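Local coordinates for alkaline phosphatase D (Bacillus subtilis, PDB 2YEQ), which catalyses the hydrolysis of phosphate monoesters to alcohol and phosphate, with iron and calcium in its active site, at residues A67-S70 with L71-V75; V275-T278 with R279-D283; L306-E309 with Q310-W313. All blocks are in the same frame, centred on the assembly; numbering follows the deposited sequence.

Contact 1 (A67-S70 with L71-V75); sequences AKPS and LAHSV. With PE5 (3,6,9,12,15,18,21,24-octaoxahexacosan-1-ol), chain B.
With CG anti to its own carbonyl carbon (chi1 -71°) and the ring turned almost square at chi2 (92°), His73 lays its imidazole against the backbone where Lys68 runs into Pro69. Lys68 C sits over the middle of one ring face, and Pro69 N lies above the same face nearer the rim. Pro69 CA comes 3.6 Å from His73 CE1, while NE2 is hydrogen-bonded to Gln42 O. This tight turn links strand 59-67, at the edge of one sheet, to strand 74-79, at the edge of another, in the E-set-like N-terminal domain. Lys68 O binds it together, accepting Leu71 N at 3.1 Å and His73 N at 2.9 Å from opposite faces of its plane. Pro69, with its fixed phi, suits the start of the short 3-10 turn, in which Ala72 N reaches Pro69 O at 3.0 Å. Ser74 is short enough to fold back, and its OG donates to Leu71 O in the carbonyl plane at 2.7 Å. A water joins Lys68 N to Ser74 O. Ala67 CB packs on Val75 CG2 at 3.9 Å, small branches in a buried spot. The bent Lys68 chain sends NZ outward to O1 of a polyether molecule, 3.1 Å away.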
loop_
_atom_site.group_PDB
_atom_site.type_symbol
_atom_site.label_atom_id
_atom_site.label_comp_id
_atom_site.label_asym_id
_atom_site.label_seq_id
_atom_site.Cartn_x
_atom_site.Cartn_y
_atom_site.Cartn_z
ATOM N N ALA A 67 19.917 16.509 9.744
ATOM C CA ALA A 67 18.705 16.754 8.955
ATOM C C ALA A 67 18.953 17.984 8.075
ATOM O O ALA A 67 19.406 18.996 8.580
ATOM C CB ALA A 67 17.501 16.981 9.883
ATOM N N LYS A 68 18.638 17.907 6.782
ATOM C CA LYS A 68 18.977 18.976 5.810
ATOM C C LYS A 68 17.758 19.548 5.125
ATOM O O LYS A 68 16.832 18.795 4.805
ATOM C CB LYS A 68 19.852 18.443 4.672
ATOM C CG LYS A 68 20.848 17.396 5.051
ATOM C CD LYS A 68 21.890 17.202 3.953
ATOM C CE LYS A 68 21.405 16.289 2.835
ATOM N NZ LYS A 68 22.554 15.540 2.231
ATOM N N PRO A 69 17.798 20.848 4.823
ATOM C CA PRO A 69 16.711 21.502 4.094
ATOM C C PRO A 69 16.383 20.832 2.754
ATOM O O PRO A 69 15.215 20.792 2.367
ATOM C CB PRO A 69 17.238 22.942 3.852
ATOM C CG PRO A 69 18.385 23.119 4.754
ATOM C CD PRO A 69 18.921 21.770 5.105
ATOM N N SER A 70 17.397 20.331 2.046
ATOM C CA SER A 70 17.159 19.769 0.712
ATOM C C SER A 70 16.301 18.500 0.753
ATOM O O SER A 70 15.664 18.151 -0.254
ATOM C CB SER A 70 18.465 19.498 -0.010
ATOM O OG SER A 70 19.188 18.489 0.651
ATOM N N LEU A 71 16.238 17.858 1.925
ATOM C CA LEU A 71 15.324 16.729 2.146
ATOM C C LEU A 71 14.221 17.020 3.189
ATOM O O LEU A 71 13.759 16.111 3.898
ATOM C CB LEU A 71 16.143 15.508 2.548
ATOM C CG LEU A 71 17.145 14.988 1.487
ATOM C CD1 LEU A 71 18.011 13.905 2.088
ATOM C CD2 LEU A 71 16.465 14.444 0.274
ATOM N N ALA A 72 13.796 18.286 3.256
ATOM C CA ALA A 72 12.730 18.750 4.149
ATOM C C ALA A 72 12.996 18.410 5.633
ATOM O O ALA A 72 12.063 18.222 6.424
ATOM C CB ALA A 72 11.365 18.216 3.697
ATOM N N HIS A 73 14.270 18.365 5.992
ATOM C CA HIS A 73 14.737 18.015 7.340
ATOM C C HIS A 73 14.188 16.649 7.793
ATOM O O HIS A 73 13.945 16.406 8.994
ATOM C CB HIS A 73 14.391 19.124 8.355
ATOM C CG HIS A 73 15.195 20.372 8.174
ATOM N ND1 HIS A 73 14.765 21.424 7.398
ATOM C CD2 HIS A 73 16.397 20.734 8.673
ATOM C CE1 HIS A 73 15.663 22.392 7.440
ATOM N NE2 HIS A 73 16.669 21.995 8.196
ATOM N N SER A 74 14.017 15.749 6.828
ATOM C CA SER A 74 13.718 14.371 7.143
ATOM C C SER A 74 14.982 13.695 7.666
ATOM O O SER A 74 16.126 14.158 7.477
ATOM C CB SER A 74 13.180 13.639 5.919
ATOM O OG SER A 74 14.150 13.608 4.888
ATOM N N VAL A 75 14.772 12.595 8.371
ATOM C CA VAL A 75 15.862 11.818 8.909
ATOM C C VAL A 75 15.646 10.351 8.528
ATOM O O VAL A 75 14.576 9.794 8.778
ATOM C CB VAL A 75 15.934 11.965 10.456
ATOM C CG1 VAL A 75 17.001 11.057 11.020
ATOM C CG2 VAL A 75 16.180 13.440 10.850
HETATM C C50 PE5 B . 23.719 17.375 -0.005
HETATM O O1 PE5 B . 22.482 16.871 -0.534
HETATM C C1 PE5 B . 22.500 15.465 -0.855
HETATM C C2 PE5 B . 21.155 14.769 -0.577
HETATM O O2 PE5 B . 21.305 13.346 -0.332
HETATM C C3 PE5 B . 21.602 12.994 1.028
HETATM C C4 PE5 B . 21.235 11.565 1.346
HETATM O O HOH W 1 17.570 15.421 5.784
#

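Contact 2 (V275-T278 with R279-D283); sequences VLDT and RQYRD
The guanidinium of Arg282 meets Thr278 O at its edge and Arg279 on a face. At the edge, NE donates to the carbonyl oxygen at 2.8 Å, in the carbonyl plane and almost straight (168°). Over the face lies Arg279 NH1, and in return Arg282 NH2 sits 3.4 Å above the centre of the Arg279 guanidinium. Asp350 OD1 forms salt bridges with NH1 of both arginines, which probably favours their stacking. Tyr281 has the CB of Gln280 over one face of its ring, and Asp277 O near the ring plane at the edge, 3.9 Å from CD2.

The backbone turns on Asp277, whose CG lies anti to the backbone N (chi1 -179°), which turns the carboxylate toward the amides of the two residues after Thr278. Its OD1 takes Arg279 N at 3.2 Å, on the anti side and somewhat out of the carboxylate plane, and Gln280 N at 3.1 Å, from well above that plane; both come from the same face. Trp208 NE1 also binds this buried oxygen, which three donors thus grip. The bond from Arg279 N, two residues on, closes an Asx turn, for which aspartate has just the right reach. One water links Asp277 O to Tyr281 N, and another takes a bond from Arg282 NH2 and gives one to Thr278 OG1 at 2.6 Å, an oxygen also bonded to Gln331.

Arg279 is long enough to leave the turn and salt-bridge Asp209, a calcium ligand; its nearest side-chain atoms are about 5 Å from a calcium and from a phosphate ion, the latter probably from the crystallisation liquor. A loop following strand 271-275 of the seven-stranded mixed sheet and carrying second-shell residues to an iron and calcium centre fits the calcineurin-like phosphoesterase fold.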
loop_
_atom_site.group_PDB
_atom_site.type_symbol
_atom_site.label_atom_id
_atom_site.label_comp_id
_atom_site.label_asym_id
_atom_site.label_seq_id
_atom_site.Cartn_x
_atom_site.Cartn_y
_atom_site.Cartn_z
ATOM N N VAL A 275 8.113 -7.257 -3.239
ATOM C CA VAL A 275 7.385 -5.999 -3.215
ATOM C C VAL A 275 7.546 -5.338 -4.611
ATOM O O VAL A 275 8.645 -4.963 -4.991
ATOM C CB VAL A 275 7.941 -5.068 -2.095
ATOM C CG1 VAL A 275 7.173 -3.792 -2.046
ATOM C CG2 VAL A 275 7.870 -5.795 -0.706
ATOM N N LEU A 276 6.445 -5.239 -5.349
ATOM C CA LEU A 276 6.474 -4.828 -6.732
ATOM C C LEU A 276 6.148 -3.340 -6.884
ATOM O O LEU A 276 5.616 -2.662 -5.941
ATOM C CB LEU A 276 5.463 -5.635 -7.544
ATOM C CG LEU A 276 5.535 -7.169 -7.425
ATOM C CD1 LEU A 276 4.527 -7.829 -8.390
ATOM C CD2 LEU A 276 6.942 -7.692 -7.630
ATOM N N ASP A 277 6.461 -2.853 -8.086
ATOM C CA ASP A 277 6.134 -1.497 -8.535
ATOM C C ASP A 277 5.521 -1.606 -9.920
ATOM O O ASP A 277 6.226 -1.790 -10.910
ATOM C CB ASP A 277 7.425 -0.666 -8.510
ATOM C CG ASP A 277 7.221 0.810 -8.931
ATOM O OD1 ASP A 277 6.115 1.202 -9.356
ATOM O OD2 ASP A 277 8.215 1.550 -8.799
ATOM N N THR A 278 4.196 -1.521 -9.977
ATOM C CA THR A 278 3.462 -1.697 -11.205
ATOM C C THR A 278 3.051 -0.364 -11.843
ATOM O O THR A 278 2.242 -0.362 -12.765
ATOM C CB THR A 278 2.204 -2.581 -10.985
ATOM O OG1 THR A 278 1.310 -1.960 -10.032
ATOM C CG2 THR A 278 2.618 -4.021 -10.489
ATOM N N ARG A 279 3.575 0.752 -11.323
ATOM C CA ARG A 279 3.345 2.082 -11.900
ATOM C C ARG A 279 4.515 2.639 -12.666
ATOM O O ARG A 279 4.312 3.224 -13.733
ATOM C CB ARG A 279 3.005 3.124 -10.822
ATOM C CG ARG A 279 1.612 3.027 -10.310
ATOM C CD ARG A 279 0.557 3.376 -11.291
ATOM N NE ARG A 279 -0.733 2.934 -10.785
ATOM C CZ ARG A 279 -1.856 2.827 -11.484
ATOM N NH1 ARG A 279 -1.930 3.185 -12.782
ATOM N NH2 ARG A 279 -2.934 2.351 -10.888
ATOM N N GLN A 280 5.710 2.558 -12.092
ATOM C CA GLN A 280 6.843 3.358 -12.566
ATOM C C GLN A 280 7.340 2.982 -13.998
ATOM O O GLN A 280 7.977 3.817 -14.696
ATOM C CB GLN A 280 7.993 3.250 -11.578
ATOM C CG GLN A 280 9.166 4.188 -11.869
ATOM C CD GLN A 280 10.227 4.162 -10.806
ATOM O OE1 GLN A 280 10.075 3.529 -9.724
ATOM N NE2 GLN A 280 11.307 4.850 -11.075
ATOM N N TYR A 281 7.095 1.730 -14.386
ATOM C CA TYR A 281 7.620 1.170 -15.618
ATOM C C TYR A 281 6.544 0.684 -16.574
ATOM O O TYR A 281 6.865 0.264 -17.684
ATOM C CB TYR A 281 8.564 0.018 -15.316
ATOM C CG TYR A 281 9.483 0.254 -14.154
ATOM C CD1 TYR A 281 10.606 1.066 -14.266
ATOM C CD2 TYR A 281 9.221 -0.337 -12.915
ATOM C CE1 TYR A 281 11.440 1.287 -13.178
ATOM C CE2 TYR A 281 10.039 -0.132 -11.843
ATOM C CZ TYR A 281 11.152 0.679 -11.959
ATOM O OH TYR A 281 11.962 0.845 -10.840
ATOM N N ARG A 282 5.279 0.778 -16.192
ATOM C CA ARG A 282 4.236 0.182 -16.983
ATOM C C ARG A 282 3.953 0.924 -18.296
ATOM O O ARG A 282 4.080 2.165 -18.376
ATOM C CB ARG A 282 2.936 0.054 -16.195
ATOM C CG ARG A 282 2.295 1.363 -15.766
ATOM C CD ARG A 282 0.811 1.273 -15.776
ATOM N NE ARG A 282 0.313 0.612 -14.576
ATOM C CZ ARG A 282 -0.953 0.303 -14.365
ATOM N NH1 ARG A 282 -1.878 0.512 -15.305
ATOM N NH2 ARG A 282 -1.309 -0.230 -13.192
ATOM N N ASP A 283 3.488 0.155 -19.281
ATOM C CA ASP A 283 2.933 0.725 -20.495
ATOM C C ASP A 283 1.567 1.319 -20.215
ATOM O O ASP A 283 0.915 0.987 -19.215
ATOM C CB ASP A 283 2.842 -0.330 -21.594
ATOM C CG ASP A 283 4.204 -0.685 -22.182
ATOM O OD1 ASP A 283 5.132 0.167 -22.176
ATOM O OD2 ASP A 283 4.360 -1.835 -22.649
HETATM O O HOH W 2 5.859 -0.539 -13.346
HETATM O O HOH W 3 10.797 0.618 -8.339
HETATM O O HOH W 4 -0.315 -0.051 -10.533
#

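Contact 3 (L306-E309 with Q310-W313); sequences LGKE and QEQW
The first turn of helix 308-320 begins here, with Gly307 at its N-cap and Leu306 just before it. Glycine suits the cap because its phi is positive (81°). It has no side chain to offer to the first amides of the helix, so a water does part of that work: it accepts from Gln310 N at 3.0 Å and donates to Leu306 O at 2.9 Å. Regular helical bonding starts with Glu311 N to Gly307 O at 3.0 Å, followed by Gln312 N to Lys308 O and Trp313 N to Glu309 O.

Leu306 folds back beneath this turn. Its side chain crosses that of Gln310 at about a right angle, CD2 lying 3.9 Å from Gln310 CD, while CD1 rests 3.9 Å from Glu311 CA. The long extended Gln310, with CG anti to the backbone N (chi1 -175°), carries its amide inward to Leu276 and Tyr281. Glu311, likewise extended, puts OE2 where Gln358 and Arg361 bind it; Lys308, on the outer side, comes near its other oxygen without making a salt bridge. The Trp313 side chain leads away from the first turn, though its ring edge meets Gln310 O in plane.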
loop_
_atom_site.group_PDB
_atom_site.type_symbol
_atom_site.label_atom_id
_atom_site.label_comp_id
_atom_site.label_asym_id
_atom_site.label_seq_id
_atom_site.Cartn_x
_atom_site.Cartn_y
_atom_site.Cartn_z
ATOM N N LEU A 306 5.495 -4.517 -15.463
ATOM C CA LEU A 306 6.628 -4.508 -14.565
ATOM C C LEU A 306 7.847 -3.909 -15.192
ATOM O O LEU A 306 8.763 -3.459 -14.471
ATOM C CB LEU A 306 6.997 -5.932 -14.142
ATOM C CG LEU A 306 5.956 -6.766 -13.409
ATOM C CD1 LEU A 306 6.520 -8.182 -13.146
ATOM C CD2 LEU A 306 5.524 -6.053 -12.100
ATOM N N GLY A 307 7.906 -3.954 -16.527
ATOM C CA GLY A 307 9.143 -3.686 -17.233
ATOM C C GLY A 307 10.014 -4.917 -17.220
ATOM O O GLY A 307 9.879 -5.781 -16.332
ATOM N N LYS A 308 10.937 -4.986 -18.179
ATOM C CA LYS A 308 11.713 -6.194 -18.425
ATOM C C LYS A 308 12.596 -6.582 -17.257
ATOM O O LYS A 308 12.664 -7.755 -16.916
ATOM C CB LYS A 308 12.582 -6.047 -19.687
ATOM C CG LYS A 308 13.557 -7.219 -19.946
ATOM C CD LYS A 308 13.268 -7.947 -21.261
ATOM C CE LYS A 308 12.005 -8.815 -21.172
ATOM N NZ LYS A 308 12.292 -10.270 -21.404
ATOM N N GLU A 309 13.274 -5.611 -16.658
ATOM C CA GLU A 309 14.214 -5.879 -15.567
ATOM C C GLU A 309 13.496 -6.411 -14.325
ATOM O O GLU A 309 13.950 -7.369 -13.714
ATOM C CB GLU A 309 14.971 -4.621 -15.157
ATOM C CG GLU A 309 16.459 -4.678 -15.375
ATOM C CD GLU A 309 16.905 -3.723 -16.468
ATOM O OE1 GLU A 309 16.406 -3.855 -17.613
ATOM O OE2 GLU A 309 17.735 -2.834 -16.176
ATOM N N GLN A 310 12.395 -5.761 -13.947
ATOM C CA GLN A 310 11.652 -6.175 -12.779
ATOM C C GLN A 310 11.034 -7.551 -12.998
ATOM O O GLN A 310 10.937 -8.348 -12.058
ATOM C CB GLN A 310 10.565 -5.180 -12.449
ATOM C CG GLN A 310 9.836 -5.505 -11.169
ATOM C CD GLN A 310 8.815 -4.473 -10.784
ATOM O OE1 GLN A 310 8.474 -3.544 -11.561
ATOM N NE2 GLN A 310 8.296 -4.619 -9.599
ATOM N N GLU A 311 10.575 -7.808 -14.220
ATOM C CA GLU A 311 10.028 -9.117 -14.561
ATOM C C GLU A 311 11.073 -10.220 -14.343
ATOM O O GLU A 311 10.771 -11.255 -13.730
ATOM C CB GLU A 311 9.522 -9.134 -15.999
ATOM C CG GLU A 311 8.677 -10.350 -16.332
ATOM C CD GLU A 311 8.234 -10.360 -17.787
ATOM O OE1 GLU A 311 9.065 -10.739 -18.628
ATOM O OE2 GLU A 311 7.064 -10.012 -18.080
ATOM N N GLN A 312 12.286 -9.994 -14.831
ATOM C CA GLN A 312 13.345 -10.977 -14.731
ATOM C C GLN A 312 13.791 -11.153 -13.274
ATOM O O GLN A 312 14.080 -12.273 -12.831
ATOM C CB GLN A 312 14.537 -10.601 -15.613
ATOM C CG GLN A 312 15.647 -11.656 -15.663
ATOM C CD GLN A 312 15.146 -13.037 -16.135
ATOM O OE1 GLN A 312 15.310 -14.058 -15.441
ATOM N NE2 GLN A 312 14.511 -13.062 -17.316
ATOM N N TRP A 313 13.877 -10.045 -12.550
ATOM C CA TRP A 313 14.204 -10.065 -11.134
ATOM C C TRP A 313 13.169 -10.894 -10.375
ATOM O O TRP A 313 13.513 -11.697 -9.528
ATOM C CB TRP A 313 14.276 -8.614 -10.619
ATOM C CG TRP A 313 14.188 -8.402 -9.126
ATOM C CD1 TRP A 313 15.222 -8.371 -8.231
ATOM C CD2 TRP A 313 12.993 -8.144 -8.369
ATOM N NE1 TRP A 313 14.732 -8.121 -6.961
ATOM C CE2 TRP A 313 13.373 -7.970 -7.028
ATOM C CE3 TRP A 313 11.649 -8.013 -8.704
ATOM C CZ2 TRP A 313 12.460 -7.681 -6.031
ATOM C CZ3 TRP A 313 10.753 -7.732 -7.713
ATOM C CH2 TRP A 313 11.162 -7.581 -6.386
HETATM O O HOH W 5 11.603 -2.979 -14.778
#

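Overall arrangement
Contacts 2 and 3 are neighbours, with centres about 9 Å apart: Gln310 packs against Leu276, Asp277 and Tyr281, so the loop after strand 271-275 and the start of helix 308-320 pack directly on each other. Contact 1 stands apart in the N-terminal domain, its centre about 27 Å from that of contact 2 and 32 Å from that of contact 3. Chemistry follows place. The buried 275-283 turn relies on the Asp277 carboxylate and the guanidinium groups, with ordered waters, and borders the metal site. Contact 3 mixes leucine packing and helix bonds with a buried glutamate, leaving Lys308, Glu309 and Gln312 exposed; contact 1, partly buried, is held mainly by its own backbone.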